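Local structure of type I polyketide synthase PikAII (Streptomyces venezuelae, 3QP9) at residues 110-118 / 129-138; 459-467 / 488-496. The protein is a C2-type ketoreductase domain of a modular polyketide synthase, of a class probably involved in epimerising the growing polyketide rather than reducing its keto group. All coordinates share one frame; numbering follows the deposited sequence.

Interaction 1 comes first along the chain and is complete before interaction 2 begins. Their centres lie 33 Å apart, with the nearest atoms about 21 Å from each other, on opposite sides of the chain's centre. Interaction 1 packs helix 130-144 against the end of strand 109-112 and the 3-10 turn that follows it, in the N-terminal Rossmann-like half that in modular ketoreductases is usually the structural subdomain. Interaction 2 joins the loop after helix 453-460 to the chain between strand 485-488 and helix 493-501, at the C-terminal end of the ketoreductase half. The two contacts share no helix or strand; each is a local contact within its own half.

Interaction 1: residues 110-118 / 129-138; sequences VLSLLAWDE and TRGTGATLTL
The beta-alpha-beta crossover of strand 109-112, helix 130-144 and strand 151-156, a unit of the Rossmann-like fold, is closed here where Asp-117 meets the first turn of the helix. The carbonyl oxygen of Asp-117 takes two donors: Gly-131 N at 3.0 Å, lying in the carbonyl plane, and the hydroxyl OG1 of the N-cap residue Thr-129, also at 3.0 Å and tilted slightly from that plane. The chi1 of 77° at Thr-129 sets OG1 between its own backbone N and carbonyl carbon, facing this oxygen, while CG2 rests against the backbone of Glu-118. With no side chain on Gly-131, the 3-10 turn can sit directly on the helix, and Leu-114 O approaches Gly-131 CA to 3.1 Å. A turn further along the helix, CD1 of Leu-114 lies against Ala-134, 3.4 Å from its O, and also touches Leu-138 CB. Leu-138 in turn lays CD2 beside the CB of Ser-112 at the strand's end. OD2 of Asp-117 crosses over the CB of Arg-130 at a slant, without a charge contact; OD1 is bonded to Ser-119 OG, and Arg-130 NE is held by Ala-120 O. Glu-118 OE2 bonds to Ser-169 and Gln-172, whereas its OE1 is buried without a partner in the model. Near the Leu-114 CB, a water links two buried hydroxyls. Ser-112 OG accepts from Leu-114 N, an ST turn with an N-H...O angle of 162°. The water, 2.7 Å from Ser-112 OG, donates to Thr-135 OG1. Thr-135 OG1 then gives its own proton to Gly-131 O at 2.7 Å, an oxygen that also accepts from Thr-135 N.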
loop_
_atom_site.group_PDB
_atom_site.type_symbol
_atom_site.label_atom_id
_atom_site.label_comp_id
_atom_site.label_asym_id
_atom_site.label_seq_id
_atom_site.Cartn_x
_atom_site.Cartn_y
_atom_site.Cartn_z
ATOM N N VAL A 110 -1.094 -18.437 14.649
ATOM C CA VAL A 110 -1.969 -18.548 13.499
ATOM C C VAL A 110 -1.243 -17.948 12.272
ATOM O O VAL A 110 -0.776 -16.801 12.333
ATOM C CB VAL A 110 -3.274 -17.736 13.691
ATOM C CG1 VAL A 110 -4.268 -17.912 12.476
ATOM C CG2 VAL A 110 -4.004 -18.168 15.026
ATOM N N LEU A 111 -1.185 -18.753 11.205
ATOM C CA LEU A 111 -0.481 -18.499 9.965
ATOM C C LEU A 111 -1.526 -18.457 8.906
ATOM O O LEU A 111 -2.104 -19.487 8.569
ATOM C CB LEU A 111 0.462 -19.638 9.610
ATOM C CG LEU A 111 1.391 -19.249 8.440
ATOM C CD1 LEU A 111 2.154 -17.996 8.760
ATOM C CD2 LEU A 111 2.340 -20.408 8.174
ATOM N N SER A 112 -1.801 -17.284 8.392
ATOM C CA SER A 112 -2.804 -17.168 7.308
ATOM C C SER A 112 -2.171 -17.306 5.948
ATOM O O SER A 112 -1.255 -16.498 5.590
ATOM C CB SER A 112 -3.466 -15.841 7.383
ATOM O OG SER A 112 -4.371 -15.688 6.310
ATOM N N LEU A 113 -2.610 -18.300 5.161
ATOM C CA LEU A 113 -2.200 -18.289 3.725
ATOM C C LEU A 113 -3.291 -17.637 2.848
ATOM O O LEU A 113 -3.299 -17.862 1.632
ATOM C CB LEU A 113 -1.848 -19.733 3.232
ATOM C CG LEU A 113 -0.840 -20.523 4.092
ATOM C CD1 LEU A 113 -0.460 -21.866 3.418
ATOM C CD2 LEU A 113 0.479 -19.737 4.360
ATOM N N LEU A 114 -4.231 -16.901 3.442
ATOM C CA LEU A 114 -5.435 -16.430 2.683
ATOM C C LEU A 114 -5.104 -15.468 1.547
ATOM O O LEU A 114 -5.824 -15.409 0.564
ATOM C CB LEU A 114 -6.509 -15.764 3.575
ATOM C CG LEU A 114 -7.189 -16.704 4.606
ATOM C CD1 LEU A 114 -8.074 -15.902 5.540
ATOM C CD2 LEU A 114 -8.027 -17.822 3.834
ATOM N N ALA A 115 -4.000 -14.736 1.685
ATOM C CA ALA A 115 -3.622 -13.760 0.641
ATOM C C ALA A 115 -3.306 -14.444 -0.706
ATOM O O ALA A 115 -3.392 -13.791 -1.762
ATOM C CB ALA A 115 -2.423 -12.911 1.171
ATOM N N TRP A 116 -3.001 -15.753 -0.660
ATOM C CA TRP A 116 -2.633 -16.481 -1.866
ATOM C C TRP A 116 -3.799 -16.636 -2.799
ATOM O O TRP A 116 -3.585 -16.878 -3.976
ATOM C CB TRP A 116 -2.029 -17.861 -1.606
ATOM C CG TRP A 116 -0.786 -17.791 -0.814
ATOM C CD1 TRP A 116 -0.190 -16.667 -0.277
ATOM C CD2 TRP A 116 0.016 -18.891 -0.445
ATOM N NE1 TRP A 116 0.959 -17.031 0.420
ATOM C CE2 TRP A 116 1.086 -18.395 0.334
ATOM C CE3 TRP A 116 -0.080 -20.259 -0.666
ATOM C CZ2 TRP A 116 2.036 -19.225 0.884
ATOM C CZ3 TRP A 116 0.869 -21.087 -0.100
ATOM C CH2 TRP A 116 1.944 -20.561 0.608
ATOM N N ASP A 117 -5.004 -16.430 -2.281
ATOM C CA ASP A 117 -6.161 -16.441 -3.116
ATOM C C ASP A 117 -6.293 -15.119 -3.897
ATOM O O ASP A 117 -6.926 -14.168 -3.461
ATOM C CB ASP A 117 -7.425 -16.747 -2.311
ATOM C CG ASP A 117 -8.670 -16.978 -3.219
ATOM O OD1 ASP A 117 -8.606 -16.759 -4.453
ATOM O OD2 ASP A 117 -9.711 -17.431 -2.690
ATOM N N GLU A 118 -5.812 -15.141 -5.119
ATOM C CA GLU A 118 -5.912 -13.981 -5.994
ATOM C C GLU A 118 -7.147 -13.909 -6.864
ATOM O O GLU A 118 -7.255 -13.034 -7.743
ATOM C CB GLU A 118 -4.703 -13.966 -6.910
ATOM C CG GLU A 118 -3.463 -14.193 -6.166
ATOM C CD GLU A 118 -2.787 -12.859 -5.822
ATOM O OE1 GLU A 118 -3.470 -11.956 -5.206
ATOM O OE2 GLU A 118 -1.613 -12.739 -6.243
ATOM N N THR A 129 -9.180 -8.772 -4.257
ATOM C CA THR A 129 -9.289 -10.256 -4.486
ATOM C C THR A 129 -10.006 -10.935 -3.330
ATOM O O THR A 129 -10.272 -10.294 -2.301
ATOM C CB THR A 129 -7.911 -10.994 -4.691
ATOM O OG1 THR A 129 -7.237 -11.171 -3.446
ATOM C CG2 THR A 129 -6.994 -10.287 -5.697
ATOM N N ARG A 130 -10.334 -12.221 -3.479
ATOM C CA ARG A 130 -11.074 -12.906 -2.402
ATOM C C ARG A 130 -10.190 -13.000 -1.167
ATOM O O ARG A 130 -10.646 -12.851 -0.035
ATOM C CB ARG A 130 -11.499 -14.277 -2.868
ATOM C CG ARG A 130 -12.720 -14.241 -3.829
ATOM C CD ARG A 130 -13.261 -15.683 -4.083
ATOM N NE ARG A 130 -13.917 -15.837 -5.402
ATOM C CZ ARG A 130 -14.847 -16.753 -5.706
ATOM N NH1 ARG A 130 -15.371 -16.788 -6.929
ATOM N NH2 ARG A 130 -15.260 -17.623 -4.798
ATOM N N GLY A 131 -8.897 -13.226 -1.416
ATOM C CA GLY A 131 -7.864 -13.204 -0.354
ATOM C C GLY A 131 -7.777 -11.916 0.452
ATOM O O GLY A 131 -7.497 -11.975 1.640
ATOM N N THR A 132 -7.986 -10.766 -0.197
ATOM C CA THR A 132 -8.058 -9.475 0.490
ATOM C C THR A 132 -9.213 -9.441 1.544
ATOM O O THR A 132 -9.002 -9.044 2.717
ATOM C CB THR A 132 -8.249 -8.309 -0.503
ATOM O OG1 THR A 132 -7.489 -8.530 -1.720
ATOM C CG2 THR A 132 -7.778 -6.982 0.112
ATOM N N GLY A 133 -10.421 -9.779 1.077
ATOM C CA GLY A 133 -11.644 -9.854 1.936
ATOM C C GLY A 133 -11.467 -10.871 3.027
ATOM O O GLY A 133 -11.652 -10.562 4.191
ATOM N N ALA A 134 -11.097 -12.093 2.638
ATOM C CA ALA A 134 -10.889 -13.230 3.560
ATOM C C ALA A 134 -9.899 -12.913 4.688
ATOM O O ALA A 134 -10.143 -13.244 5.835
ATOM C CB ALA A 134 -10.436 -14.431 2.816
ATOM N N THR A 135 -8.794 -12.233 4.371
ATOM C CA THR A 135 -7.825 -11.844 5.415
ATOM C C THR A 135 -8.446 -10.901 6.421
ATOM O O THR A 135 -8.241 -11.027 7.677
ATOM C CB THR A 135 -6.656 -11.084 4.787
ATOM O OG1 THR A 135 -5.976 -11.971 3.893
ATOM C CG2 THR A 135 -5.706 -10.577 5.916
ATOM N N LEU A 136 -9.200 -9.938 5.906
ATOM C CA LEU A 136 -9.920 -9.024 6.837
ATOM C C LEU A 136 -10.873 -9.826 7.738
ATOM O O LEU A 136 -10.972 -9.644 8.991
ATOM C CB LEU A 136 -10.716 -7.950 6.070
ATOM C CG LEU A 136 -11.677 -7.158 7.021
ATOM C CD1 LEU A 136 -10.984 -6.414 8.129
ATOM C CD2 LEU A 136 -12.684 -6.223 6.315
ATOM N N THR A 137 -11.540 -10.771 7.096
ATOM C CA THR A 137 -12.542 -11.569 7.824
ATOM C C THR A 137 -11.903 -12.379 8.924
ATOM O O THR A 137 -12.471 -12.565 10.036
ATOM C CB THR A 137 -13.309 -12.418 6.800
ATOM O OG1 THR A 137 -13.985 -11.492 5.951
ATOM C CG2 THR A 137 -14.381 -13.329 7.490
ATOM N N LEU A 138 -10.707 -12.850 8.648
ATOM C CA LEU A 138 -9.958 -13.653 9.603
ATOM C C LEU A 138 -9.512 -12.851 10.820
ATOM O O LEU A 138 -9.587 -13.362 11.918
ATOM C CB LEU A 138 -8.791 -14.378 8.934
ATOM C CG LEU A 138 -7.872 -15.169 9.869
ATOM C CD1 LEU A 138 -8.606 -16.402 10.403
ATOM C CD2 LEU A 138 -6.625 -15.567 9.185
HETATM O O HOH W 1 -3.803 -13.379 5.088
#

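Interaction 2: residues 459-467 / 488-496; sequences RRLGLRPLA and IADVDWSSF
With CG anti to its backbone N (chi1 -171°), Phe-496 brings its ring to the turn that ends helix 453-460, where CD2 of Leu-461 approaches CD1 of the ring obliquely, at 3.4 Å. Leu-463 turns CG the other way, anti to its carbonyl carbon (chi1 -70°), which lets it touch the same ring and lie side by side with Val-491, CD2 to CG2 3.8 Å. Trp-407 packs edge-to-face on the Phe-496 ring from elsewhere in the chain. Between these groups the backbones run antiparallel and pair for a single bridge: Leu-463 and Val-491 form a non-hydrogen-bonded pair, flanked by Asp-492 N to Gly-462 O at 2.9 Å and by Arg-464 N to Asp-490 O at 3.2 Å. Gly-462, with phi 78° in the left-handed region that ends the helix and no side chain, lets Ser-495 CB and the Asp-492 carbonyl come close to its backbone. Farther along, the Asp-490 carboxylate runs beside the Arg-464 side chain: OD2 is 3.7 Å from Arg-464 CD, while NE stays 4.2 Å from OD2, beyond a salt bridge. A water sits 2.8 Å from both Asp-490 OD2 and Pro-465 O, linking the two segments. Leu-466 and Asp-490 overlap head to tail, CD1 on CB at 3.6 Å, near the buried Asp-490 N, which has no partner in the model. OD1 of Asp-492 takes a weak bond from Ser-494 N and another bond from Ser-494 OG. The contact thus couples a Schellman motif at Gly-462, ending helix 453-460, with the N-cap of helix 493-501 at Asp-492; the first of these helices follows strand 435-441, in the connection where short-chain dehydrogenase/reductase folds usually carry their substrate-binding segment.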
loop_
_atom_site.group_PDB
_atom_site.type_symbol
_atom_site.label_atom_id
_atom_site.label_comp_id
_atom_site.label_asym_id
_atom_site.label_seq_id
_atom_site.Cartn_x
_atom_site.Cartn_y
_atom_site.Cartn_z
ATOM N N ARG A 459 -1.675 16.786 14.119
ATOM C CA ARG A 459 -0.686 17.785 14.493
ATOM C C ARG A 459 0.022 17.412 15.776
ATOM O O ARG A 459 1.235 17.588 15.880
ATOM C CB ARG A 459 -1.302 19.192 14.550
ATOM C CG ARG A 459 -1.508 19.709 13.117
ATOM C CD ARG A 459 -1.918 21.166 13.058
ATOM N NE ARG A 459 -3.297 21.288 13.487
ATOM C CZ ARG A 459 -4.348 21.028 12.712
ATOM N NH1 ARG A 459 -5.571 21.167 13.237
ATOM N NH2 ARG A 459 -4.180 20.647 11.435
ATOM N N ARG A 460 -0.722 16.842 16.720
ATOM C CA ARG A 460 -0.155 16.474 17.985
ATOM C C ARG A 460 0.758 15.256 17.864
ATOM O O ARG A 460 1.675 15.108 18.664
ATOM C CB ARG A 460 -1.287 16.183 18.994
ATOM C CG ARG A 460 -1.081 16.772 20.403
ATOM C CD ARG A 460 -2.129 16.213 21.369
ATOM N NE ARG A 460 -2.109 14.746 21.319
ATOM C CZ ARG A 460 -3.103 13.990 20.846
ATOM N NH1 ARG A 460 -4.226 14.561 20.404
ATOM N NH2 ARG A 460 -2.981 12.668 20.818
ATOM N N LEU A 461 0.442 14.349 16.935
ATOM C CA LEU A 461 1.372 13.316 16.459
ATOM C C LEU A 461 2.563 13.865 15.646
ATOM O O LEU A 461 3.367 13.114 15.143
ATOM C CB LEU A 461 0.622 12.329 15.603
ATOM C CG LEU A 461 0.487 10.927 16.167
ATOM C CD1 LEU A 461 -0.895 10.398 15.923
ATOM C CD2 LEU A 461 1.556 10.092 15.427
ATOM N N GLY A 462 2.668 15.176 15.538
ATOM C CA GLY A 462 3.780 15.788 14.824
ATOM C C GLY A 462 3.700 15.790 13.294
ATOM O O GLY A 462 4.708 15.977 12.661
ATOM N N LEU A 463 2.520 15.620 12.718
ATOM C CA LEU A 463 2.330 15.701 11.259
ATOM C C LEU A 463 1.806 17.101 10.905
ATOM O O LEU A 463 0.659 17.452 11.325
ATOM C CB LEU A 463 1.378 14.607 10.729
ATOM C CG LEU A 463 1.868 13.138 10.738
ATOM C CD1 LEU A 463 0.784 12.253 10.265
ATOM C CD2 LEU A 463 3.033 12.939 9.755
ATOM N N ARG A 464 2.643 17.898 10.241
ATOM C CA ARG A 464 2.318 19.289 9.873
ATOM C C ARG A 464 1.787 19.297 8.436
ATOM O O ARG A 464 2.533 18.911 7.530
ATOM C CB ARG A 464 3.562 20.202 9.998
ATOM C CG ARG A 464 3.204 21.735 9.912
ATOM C CD ARG A 464 4.337 22.795 9.715
ATOM N NE ARG A 464 5.185 22.980 10.891
ATOM C CZ ARG A 464 5.027 23.942 11.796
ATOM N NH1 ARG A 464 4.028 24.820 11.666
ATOM N NH2 ARG A 464 5.854 24.024 12.838
ATOM N N PRO A 465 0.519 19.737 8.203
ATOM C CA PRO A 465 0.015 19.720 6.819
ATOM C C PRO A 465 0.929 20.425 5.846
ATOM O O PRO A 465 1.544 21.462 6.193
ATOM C CB PRO A 465 -1.320 20.470 6.892
ATOM C CG PRO A 465 -1.718 20.411 8.396
ATOM C CD PRO A 465 -0.611 19.834 9.178
ATOM N N LEU A 466 1.052 19.801 4.667
ATOM C CA LEU A 466 1.974 20.271 3.619
ATOM C C LEU A 466 1.424 21.487 2.910
ATOM O O LEU A 466 0.341 21.421 2.320
ATOM C CB LEU A 466 2.248 19.161 2.574
ATOM C CG LEU A 466 3.335 18.110 2.783
ATOM C CD1 LEU A 466 3.826 17.871 4.231
ATOM C CD2 LEU A 466 3.283 16.796 1.849
ATOM N N ALA A 467 2.212 22.564 2.848
ATOM C CA ALA A 467 1.785 23.648 1.894
ATOM C C ALA A 467 1.862 23.108 0.439
ATOM O O ALA A 467 2.785 22.379 0.088
ATOM C CB ALA A 467 2.586 24.890 2.029
ATOM N N ILE A 488 6.798 11.633 0.991
ATOM C CA ILE A 488 7.047 13.037 1.227
ATOM C C ILE A 488 6.143 13.391 2.411
ATOM O O ILE A 488 4.947 13.402 2.278
ATOM C CB ILE A 488 6.663 13.814 0.033
ATOM C CG1 ILE A 488 7.548 13.309 -1.140
ATOM C CG2 ILE A 488 6.992 15.388 0.290
ATOM C CD1 ILE A 488 7.331 14.097 -2.391
ATOM N N ALA A 489 6.746 13.764 3.520
ATOM C CA ALA A 489 5.978 14.044 4.712
ATOM C C ALA A 489 6.773 14.988 5.654
ATOM O O ALA A 489 8.011 14.953 5.676
ATOM C CB ALA A 489 5.629 12.697 5.386
ATOM N N ASP A 490 6.075 15.901 6.336
ATOM C CA ASP A 490 6.697 16.848 7.241
ATOM C C ASP A 490 6.360 16.295 8.613
ATOM O O ASP A 490 5.214 16.437 9.064
ATOM C CB ASP A 490 6.077 18.271 7.022
ATOM C CG ASP A 490 6.754 19.335 7.899
ATOM O OD1 ASP A 490 7.560 18.947 8.775
ATOM O OD2 ASP A 490 6.519 20.548 7.718
ATOM N N VAL A 491 7.348 15.653 9.256
ATOM C CA VAL A 491 7.156 14.884 10.460
ATOM C C VAL A 491 8.118 15.431 11.548
ATOM O O VAL A 491 9.324 15.590 11.298
ATOM C CB VAL A 491 7.459 13.368 10.214
ATOM C CG1 VAL A 491 6.933 12.558 11.430
ATOM C CG2 VAL A 491 6.786 12.822 8.933
ATOM N N ASP A 492 7.576 15.815 12.706
ATOM C CA ASP A 492 8.377 15.996 13.924
ATOM C C ASP A 492 8.436 14.614 14.594
ATOM O O ASP A 492 7.523 14.229 15.304
ATOM C CB ASP A 492 7.707 17.031 14.857
ATOM C CG ASP A 492 8.370 17.136 16.233
ATOM O OD1 ASP A 492 9.485 16.607 16.531
ATOM O OD2 ASP A 492 7.711 17.751 17.080
ATOM N N TRP A 493 9.543 13.909 14.369
ATOM C CA TRP A 493 9.740 12.563 14.895
ATOM C C TRP A 493 9.738 12.461 16.427
ATOM O O TRP A 493 9.387 11.437 16.957
ATOM C CB TRP A 493 11.038 11.943 14.277
ATOM C CG TRP A 493 10.888 11.801 12.780
ATOM C CD1 TRP A 493 11.470 12.547 11.801
ATOM C CD2 TRP A 493 10.022 10.876 12.117
ATOM N NE1 TRP A 493 11.072 12.119 10.570
ATOM C CE2 TRP A 493 10.171 11.096 10.727
ATOM C CE3 TRP A 493 9.182 9.825 12.569
ATOM C CZ2 TRP A 493 9.456 10.353 9.765
ATOM C CZ3 TRP A 493 8.468 9.067 11.595
ATOM C CH2 TRP A 493 8.640 9.319 10.231
ATOM N N SER A 494 10.142 13.540 17.116
ATOM C CA SER A 494 10.127 13.554 18.565
ATOM C C SER A 494 8.655 13.399 19.109
ATOM O O SER A 494 8.461 12.885 20.225
ATOM C CB SER A 494 10.898 14.789 19.083
ATOM O OG SER A 494 10.179 16.012 18.870
ATOM N N SER A 495 7.636 13.782 18.312
ATOM C CA SER A 495 6.222 13.563 18.683
ATOM C C SER A 495 5.689 12.328 18.030
ATOM O O SER A 495 4.973 11.559 18.643
ATOM C CB SER A 495 5.333 14.735 18.305
ATOM O OG SER A 495 5.802 15.860 19.040
ATOM N N PHE A 496 6.096 12.103 16.782
ATOM C CA PHE A 496 5.557 10.978 16.059
ATOM C C PHE A 496 5.965 9.602 16.573
ATOM O O PHE A 496 5.127 8.730 16.672
ATOM C CB PHE A 496 5.848 11.109 14.552
ATOM C CG PHE A 496 5.118 10.054 13.699
ATOM C CD1 PHE A 496 3.940 10.362 13.029
ATOM C CD2 PHE A 496 5.652 8.740 13.595
ATOM C CE1 PHE A 496 3.285 9.342 12.279
ATOM C CE2 PHE A 496 5.040 7.715 12.881
ATOM C CZ PHE A 496 3.856 8.007 12.172
HETATM O O HOH W 2 4.300 21.666 6.539
#